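Local coordinates for 6-aminohexanoate-dimer hydrolase (PDB 4GB7), which probably hydrolyses the amide bond of the 6-aminohexanoate dimer, as a putative serine hydrolase of the beta-lactamase clan, at residues T175-A180 / M188-E193; V192-H197 / Q235-T240. All blocks are in the same frame, centred on the assembly; numbering follows the deposited sequence. Where two conformers were deposited one is given.

Contact 1. Residues T175-A180 / M188-E193; sequences TPFGKA and MQVSVE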
ATOM      1  N   THR A 175      -7.562  -2.176  25.509  1.00 22.81           N
ATOM      2  CA  THR A 175      -7.749  -0.983  24.638  1.00 27.39           C
ATOM      3  C   THR A 175      -8.435  -1.396  23.356  1.00 24.67           C
ATOM      4  O   THR A 175      -8.498  -2.559  23.067  1.00 23.57           O
ATOM      5  CB  THR A 175      -6.429  -0.254  24.321  1.00 28.65           C
ATOM      6  OG1 THR A 175      -5.651  -1.022  23.389  1.00 28.02           O
ATOM      7  CG2 THR A 175      -5.632   0.023  25.603  1.00 25.38           C
ATOM      8  N   PRO A 176      -8.933  -0.432  22.547  1.00 20.22           N
ATOM      9  CA  PRO A 176      -9.684  -0.841  21.380  1.00 21.91           C
ATOM     10  C   PRO A 176      -8.927  -1.732  20.366  1.00 21.99           C
ATOM     11  O   PRO A 176      -9.500  -2.691  19.822  1.00 23.62           O
ATOM     12  CB  PRO A 176     -10.006   0.486  20.723  1.00 24.41           C
ATOM     13  CG  PRO A 176     -10.154   1.414  21.889  1.00 25.69           C
ATOM     14  CD  PRO A 176      -9.050   1.013  22.799  1.00 25.84           C
ATOM     15  N   PHE A 177      -7.701  -1.356  20.027  1.00 23.17           N
ATOM     16  CA  PHE A 177      -6.886  -2.230  19.136  1.00 23.14           C
ATOM     17  C   PHE A 177      -6.468  -3.506  19.830  1.00 20.18           C
ATOM     18  O   PHE A 177      -6.305  -4.527  19.179  1.00 24.15           O
ATOM     19  CB  PHE A 177      -5.660  -1.525  18.540  1.00 22.49           C
ATOM     20  CG  PHE A 177      -6.005  -0.510  17.486  1.00 21.99           C
ATOM     21  CD1 PHE A 177      -6.583  -0.908  16.296  1.00 24.61           C
ATOM     22  CD2 PHE A 177      -5.754   0.831  17.695  1.00 22.40           C
ATOM     23  CE1 PHE A 177      -6.896   0.013  15.317  1.00 24.48           C
ATOM     24  CE2 PHE A 177      -6.071   1.756  16.726  1.00 21.43           C
ATOM     25  CZ  PHE A 177      -6.661   1.340  15.562  1.00 21.61           C
ATOM     26  N   GLY A 178      -6.316  -3.460  21.144  1.00 19.39           N
ATOM     27  CA  GLY A 178      -6.009  -4.652  21.917  1.00 19.43           C
ATOM     28  C   GLY A 178      -7.063  -5.742  21.940  1.00 21.16           C
ATOM     29  O   GLY A 178      -6.746  -6.973  21.912  1.00 22.25           O
ATOM     30  N   LYS A 179      -8.306  -5.300  21.998  1.00 23.57           N
ATOM     31  CA  LYS A 179      -9.465  -6.164  22.112  1.00 22.47           C
ATOM     32  C   LYS A 179      -9.838  -6.799  20.804  1.00 22.63           C
ATOM     33  O   LYS A 179     -10.562  -7.794  20.777  1.00 24.56           O
ATOM     34  CB  LYS A 179     -10.634  -5.366  22.742  1.00 23.59           C
ATOM     35  CG  LYS A 179     -10.363  -5.039  24.199  1.00 29.60           C
ATOM     36  CD  LYS A 179     -11.283  -3.975  24.805  1.00 36.74           C
ATOM     37  CE  LYS A 179     -12.627  -4.482  25.251  1.00 44.32           C
ATOM     38  NZ  LYS A 179     -13.453  -3.292  25.637  1.00 39.82           N
ATOM     39  N   ALA A 180      -9.383  -6.226  19.694  1.00 22.95           N
ATOM     40  CA  ALA A 180      -9.670  -6.803  18.392  1.00 19.67           C
ATOM     41  C   ALA A 180      -8.866  -8.065  18.174  1.00 18.07           C
ATOM     42  O   ALA A 180      -7.699  -8.149  18.578  1.00 21.50           O
ATOM     43  CB  ALA A 180      -9.313  -5.808  17.302  1.00 18.88           C
HETATM   44  N   MSE A 188      -9.841  -4.926   8.616  1.00 18.70           N
HETATM   45  CA  MSE A 188     -10.224  -3.541   8.811  1.00 18.26           C
HETATM   46  C   MSE A 188     -11.648  -3.450   9.416  1.00 19.70           C
HETATM   47  O   MSE A 188     -12.477  -2.708   8.988  1.00 18.71           O
HETATM   48  CB  MSE A 188     -10.098  -2.758   7.498  1.00 18.41           C
HETATM   49  CG  MSE A 188      -8.677  -2.470   7.174  1.00 18.13           C
HETATM   50 SE   MSE A 188      -7.666  -1.448   8.367  0.70 21.53          SE
HETATM   51  CE  MSE A 188      -6.266  -0.949   7.135  1.00 20.38           C
ATOM     52  N   GLN A 189     -11.898  -4.246  10.441  1.00 19.91           N
ATOM     53  CA  GLN A 189     -13.170  -4.229  11.114  1.00 21.97           C
ATOM     54  C   GLN A 189     -13.082  -3.679  12.569  1.00 20.89           C
ATOM     55  O   GLN A 189     -13.920  -3.996  13.442  1.00 22.90           O
ATOM     56  CB  GLN A 189     -13.788  -5.604  11.076  1.00 23.40           C
ATOM     57  CG  GLN A 189     -14.236  -6.054   9.697  1.00 25.85           C
ATOM     58  CD  GLN A 189     -14.620  -7.499   9.664  1.00 28.37           C
ATOM     59  OE1 GLN A 189     -14.368  -8.243  10.612  1.00 36.59           O
ATOM     60  NE2 GLN A 189     -15.264  -7.910   8.590  1.00 41.69           N
ATOM     61  N   VAL A 190     -12.096  -2.824  12.800  1.00 18.92           N
ATOM     62  CA  VAL A 190     -11.880  -2.162  14.079  1.00 23.16           C
ATOM     63  C   VAL A 190     -12.183  -0.677  13.923  1.00 23.47           C
ATOM     64  O   VAL A 190     -11.528   0.052  13.120  1.00 20.87           O
ATOM     65  CB  VAL A 190     -10.433  -2.403  14.572  1.00 24.79           C
ATOM     66  CG1 VAL A 190     -10.265  -1.839  15.956  1.00 23.95           C
ATOM     67  CG2 VAL A 190     -10.075  -3.922  14.511  1.00 22.68           C
ATOM     68  N   SER A 191     -13.198  -0.239  14.672  1.00 22.87           N
ATOM     69  CA  SER A 191     -13.770   1.110  14.506  1.00 21.39           C
ATOM     70  C   SER A 191     -13.215   1.992  15.615  1.00 19.60           C
ATOM     71  O   SER A 191     -13.552   1.818  16.815  1.00 23.50           O
ATOM     72  CB  SER A 191     -15.293   1.049  14.547  1.00 22.56           C
ATOM     73  OG  SER A 191     -15.861   0.415  13.410  1.00 26.01           O
ATOM     74  N   VAL A 192     -12.389   2.940  15.227  1.00 19.80           N
ATOM     75  CA  VAL A 192     -11.638   3.734  16.155  1.00 21.16           C
ATOM     76  C   VAL A 192     -11.525   5.169  15.660  1.00 24.14           C
ATOM     77  O   VAL A 192     -11.369   5.429  14.453  1.00 26.41           O
ATOM     78  CB  VAL A 192     -10.206   3.144  16.306  1.00 23.40           C
ATOM     79  CG1 VAL A 192      -9.179   4.174  16.701  1.00 27.90           C
ATOM     80  CG2 VAL A 192     -10.203   1.946  17.272  1.00 25.10           C
ATOM     81  N   GLU A 193     -11.580   6.098  16.609  1.00 25.68           N
ATOM     82  CA  GLU A 193     -11.313   7.516  16.351  0.60 27.20           C
ATOM     83  C   GLU A 193     -10.168   7.963  17.285  1.00 25.36           C
ATOM     84  O   GLU A 193      -9.969   7.378  18.388  1.00 25.28           O
ATOM     85  CB  GLU A 193     -12.596   8.371  16.559  0.60 30.72           C
ATOM     86  CG  GLU A 193     -13.074   8.455  18.021  0.60 30.06           C
ATOM     87  CD  GLU A 193     -14.300   9.360  18.283  0.60 29.84           C
ATOM     88  OE1 GLU A 193     -14.818   9.335  19.398  0.60 38.37           O
ATOM     89  OE2 GLU A 193     -14.726  10.078  17.367  0.60 38.27           O
TER
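Pro176 CB touches Val192 CG2 at 3.8 Å, an apolar contact at the first turn of the short helix 176-179. Thr175 sits at the N-cap of that turn, its OG1 accepting a weak bond from Gly178 N. Phe177 is the buried centre. Its ring is carried toward the strand by a chi1 of -72°, with CG anti to the carbonyl carbon, and lies against two valines, both on the same side of its plane. Val192 CG2 stands over one face in a CH-pi contact, 4.2 Å from the ring centroid of Phe177 and displaced toward the rim, while Val192 CG1 reaches Phe177 CE2 at 3.9 Å. Val190 CG1 approaches obliquely, 3.8 Å from Phe177 CD1. The arrangement is a short, weakly bonded helix packed against strand 191-193 and the residue leading into it, within the beta-lactamase-family region of the chain; helix 182-186 links the two segments, and Leu185 from it touches Phe177, Ala180 and Val190. Helix 251-265 adds Ser253 and Thr256 against the same phenylalanine. Beyond the helical turn, Ala180 points its methyl at Val190, and the two branches of that valine divide the work: CG1 serves the ring, whereas Val190 CG2 presses on Ala180 CB at a tight 3.5 Å.

Contact 2. Residues V192-H197 / Q235-T240; sequences VEYPTH and QEAKET
At Glu236 (chi1 -70°) and His197 alike, CG stands anti to its own carbonyl carbon; the glutamate chain then runs extended, and the two side chains meet from opposite directions. His197 NE2 donates to Glu236 OE1 over 2.6 Å, nearly straight at 175°, using the syn lone pair of the carboxylate. The oxygen lies in the imidazole plane, while the carboxylate itself is turned 38° from the ring. Pro195 packs beside this pair, with Pro195 CD 3.5 Å from Glu236 OE1 and its CB over one face of the imidazole. His197 ND1 is bonded to Asp225, so both ring nitrogens face carboxylates, which fixes the ring's rotation and would probably favour a protonated imidazole. The backbones form a two-stranded antiparallel ribbon: Glu193 and Lys238 are its hydrogen-bonded pair, Glu193 N to Lys238 O and Lys238 N to Glu193 O, both 2.9 Å, and Val192 and Glu239 the adjoining non-hydrogen-bonded pair. On the solvent side, the Glu193 and Lys238 side chains each have a second conformer, so their contacts are doubtful: in one they run alongside each other, and the lysine bends at its end to make a salt bridge, Glu193 OE1 to Lys238 NZ 3.0 Å, weak as a hydrogen bond. There NZ also donates to Glu239 O. Thr240 CG2 lies 3.6 Å from Glu193 CG, across the shaft of the glutamate. On the Val192 side of the ribbon, Val192 CG1 presses on Ala237 CB at a tight 3.4 Å and also lies over one face of the Tyr194 ring, whose OH bonds to Asn250.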
ATOM      1  N   VAL A 192     -12.389   2.940  15.227  1.00 19.80           N
ATOM      2  CA  VAL A 192     -11.638   3.734  16.155  1.00 21.16           C
ATOM      3  C   VAL A 192     -11.525   5.169  15.660  1.00 24.14           C
ATOM      4  O   VAL A 192     -11.369   5.429  14.453  1.00 26.41           O
ATOM      5  CB  VAL A 192     -10.206   3.144  16.306  1.00 23.40           C
ATOM      6  CG1 VAL A 192      -9.179   4.174  16.701  1.00 27.90           C
ATOM      7  CG2 VAL A 192     -10.203   1.946  17.272  1.00 25.10           C
ATOM      8  N   GLU A 193     -11.580   6.098  16.609  1.00 25.68           N
ATOM      9  CA  GLU A 193     -11.313   7.516  16.351  0.60 27.20           C
ATOM     10  C   GLU A 193     -10.168   7.963  17.285  1.00 25.36           C
ATOM     11  O   GLU A 193      -9.969   7.378  18.388  1.00 25.28           O
ATOM     12  CB  GLU A 193     -12.596   8.371  16.559  0.60 30.72           C
ATOM     13  CG  GLU A 193     -13.074   8.455  18.021  0.60 30.06           C
ATOM     14  CD  GLU A 193     -14.300   9.360  18.283  0.60 29.84           C
ATOM     15  OE1 GLU A 193     -14.818   9.335  19.398  0.60 38.37           O
ATOM     16  OE2 GLU A 193     -14.726  10.078  17.367  0.60 38.27           O
ATOM     17  N   TYR A 194      -9.453   8.988  16.859  1.00 23.64           N
ATOM     18  CA  TYR A 194      -8.378   9.571  17.610  1.00 22.25           C
ATOM     19  C   TYR A 194      -8.707  11.035  17.806  1.00 24.34           C
ATOM     20  O   TYR A 194      -9.453  11.634  16.988  1.00 25.08           O
ATOM     21  CB  TYR A 194      -7.043   9.503  16.828  1.00 22.36           C
ATOM     22  CG  TYR A 194      -6.680   8.122  16.269  1.00 21.78           C
ATOM     23  CD1 TYR A 194      -6.027   7.180  17.046  1.00 23.43           C
ATOM     24  CD2 TYR A 194      -6.985   7.773  14.984  1.00 21.87           C
ATOM     25  CE1 TYR A 194      -5.684   5.948  16.526  1.00 25.46           C
ATOM     26  CE2 TYR A 194      -6.643   6.555  14.455  1.00 21.77           C
ATOM     27  CZ  TYR A 194      -6.008   5.625  15.254  1.00 21.07           C
ATOM     28  OH  TYR A 194      -5.642   4.394  14.761  1.00 22.94           O
ATOM     29  N   PRO A 195      -8.118  11.644  18.840  1.00 23.76           N
ATOM     30  CA  PRO A 195      -8.168  13.092  18.919  1.00 25.52           C
ATOM     31  C   PRO A 195      -7.520  13.731  17.706  1.00 24.85           C
ATOM     32  O   PRO A 195      -6.704  13.112  17.041  1.00 25.43           O
ATOM     33  CB  PRO A 195      -7.338  13.421  20.169  1.00 28.21           C
ATOM     34  CG  PRO A 195      -7.226  12.151  20.939  1.00 26.99           C
ATOM     35  CD  PRO A 195      -7.386  11.032  19.967  1.00 26.66           C
ATOM     36  N   THR A 196      -7.894  14.966  17.409  1.00 24.94           N
ATOM     37  CA  THR A 196      -7.183  15.738  16.395  1.00 23.06           C
ATOM     38  C   THR A 196      -5.959  16.476  16.943  1.00 25.36           C
ATOM     39  O   THR A 196      -5.059  16.795  16.181  1.00 24.61           O
ATOM     40  CB  THR A 196      -8.093  16.776  15.724  1.00 23.70           C
ATOM     41  OG1 THR A 196      -8.483  17.782  16.666  1.00 29.86           O
ATOM     42  CG2 THR A 196      -9.321  16.122  15.092  1.00 28.17           C
ATOM     43  N   HIS A 197      -5.918  16.770  18.251  1.00 26.87           N
ATOM     44  CA  HIS A 197      -4.845  17.616  18.833  1.00 26.86           C
ATOM     45  C   HIS A 197      -4.725  18.939  18.109  1.00 28.53           C
ATOM     46  O   HIS A 197      -3.653  19.519  17.980  1.00 30.67           O
ATOM     47  CB  HIS A 197      -3.522  16.845  18.855  1.00 27.81           C
ATOM     48  CG  HIS A 197      -3.619  15.575  19.641  1.00 24.79           C
ATOM     49  ND1 HIS A 197      -3.752  15.576  20.980  1.00 25.92           N
ATOM     50  CD2 HIS A 197      -3.671  14.247  19.239  1.00 25.62           C
ATOM     51  CE1 HIS A 197      -3.895  14.308  21.420  1.00 29.13           C
ATOM     52  NE2 HIS A 197      -3.818  13.489  20.360  1.00 28.58           N
ATOM     53  N   GLN A 235      -2.523   4.008  21.585  1.00 20.96           N
ATOM     54  CA  GLN A 235      -2.979   4.078  22.970  1.00 25.72           C
ATOM     55  C   GLN A 235      -4.071   5.148  23.133  1.00 23.64           C
ATOM     56  O   GLN A 235      -4.863   5.099  24.086  1.00 27.92           O
ATOM     57  CB  GLN A 235      -1.812   4.395  23.923  1.00 23.80           C
ATOM     58  CG  GLN A 235      -0.760   3.321  24.113  1.00 24.86           C
ATOM     59  CD  GLN A 235      -1.257   2.077  24.784  1.00 29.28           C
ATOM     60  OE1 GLN A 235      -2.460   1.955  25.094  1.00 32.27           O
ATOM     61  NE2 GLN A 235      -0.350   1.103  24.980  1.00 32.74           N
ATOM     62  N   GLU A 236      -4.122   6.091  22.197  1.00 25.97           N
ATOM     63  CA  GLU A 236      -5.158   7.129  22.189  1.00 28.93           C
ATOM     64  C   GLU A 236      -6.491   6.700  21.529  1.00 27.81           C
ATOM     65  O   GLU A 236      -7.459   7.472  21.539  1.00 32.65           O
ATOM     66  CB  GLU A 236      -4.651   8.384  21.438  1.00 26.30           C
ATOM     67  CG  GLU A 236      -3.568   9.165  22.163  1.00 30.99           C
ATOM     68  CD  GLU A 236      -3.427  10.579  21.655  1.00 32.98           C
ATOM     69  OE1 GLU A 236      -3.957  10.906  20.571  1.00 30.88           O
ATOM     70  OE2 GLU A 236      -2.769  11.374  22.346  1.00 45.95           O
ATOM     71  N   ALA A 237      -6.532   5.495  20.942  1.00 22.97           N
ATOM     72  CA  ALA A 237      -7.702   5.011  20.204  1.00 22.75           C
ATOM     73  C   ALA A 237      -8.926   4.970  21.084  1.00 26.52           C
ATOM     74  O   ALA A 237      -8.856   4.496  22.235  1.00 24.82           O
ATOM     75  CB  ALA A 237      -7.453   3.624  19.611  1.00 27.55           C
ATOM     76  N   LYS A 238     -10.025   5.474  20.534  1.00 25.70           N
ATOM     77  CA  LYS A 238     -11.329   5.411  21.182  0.60 25.97           C
ATOM     78  C   LYS A 238     -12.270   4.597  20.293  1.00 24.37           C
ATOM     79  O   LYS A 238     -12.486   4.921  19.097  1.00 28.31           O
ATOM     80  CB  LYS A 238     -11.903   6.805  21.418  0.60 29.44           C
ATOM     81  CG  LYS A 238     -13.215   6.793  22.162  0.60 32.88           C
ATOM     82  CD  LYS A 238     -13.953   8.126  22.091  0.60 37.93           C
ATOM     83  CE  LYS A 238     -15.464   7.916  22.106  0.60 42.51           C
ATOM     84  NZ  LYS A 238     -15.938   7.068  20.972  0.60 51.04           N
ATOM     85  N   GLU A 239     -12.846   3.548  20.864  1.00 27.00           N
ATOM     86  CA  GLU A 239     -13.711   2.639  20.105  1.00 23.77           C
ATOM     87  C   GLU A 239     -15.070   3.313  19.756  1.00 25.54           C
ATOM     88  O   GLU A 239     -15.715   3.930  20.615  1.00 27.51           O
ATOM     89  CB  GLU A 239     -13.951   1.369  20.929  1.00 27.49           C
ATOM     90  CG  GLU A 239     -14.749   0.312  20.189  1.00 29.17           C
ATOM     91  CD  GLU A 239     -14.974  -0.945  20.989  1.00 31.71           C
ATOM     92  OE1 GLU A 239     -13.975  -1.614  21.306  1.00 30.81           O
ATOM     93  OE2 GLU A 239     -16.157  -1.288  21.254  1.00 37.68           O
ATOM     94  N   THR A 240     -15.490   3.195  18.501  1.00 26.46           N
ATOM     95  CA  THR A 240     -16.716   3.797  18.051  1.00 26.56           C
ATOM     96  C   THR A 240     -17.729   2.759  17.593  1.00 26.16           C
ATOM     97  O   THR A 240     -18.866   3.084  17.378  1.00 28.74           O
ATOM     98  CB  THR A 240     -16.446   4.782  16.909  1.00 26.18           C
ATOM     99  OG1 THR A 240     -15.813   4.104  15.842  1.00 30.71           O
ATOM    100  CG2 THR A 240     -15.540   5.955  17.386  1.00 30.47           C
TER

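Overall arrangement
From the N terminus, the chain passes through earlier strands and helices before it makes the short helix 176-179, then helix 182-186, and returns as strand 191-193; contact 1 closes this small loop. Contact 2 starts where contact 1 ends, since Val192 and Glu193 belong to both, and closes a longer excursion that includes helices 206-214 and 230-235 before strand 238-241 comes back beside strand 191-193. The loops therefore follow one another and neither nests in the other. Helix 176-179 also touches the returning strand directly, through Pro176 against Glu239, and a probable backbone hydrogen bond from Thr240 N to Ser191 O continues the ribbon. Together the contacts tie helix 176-179 to both strands.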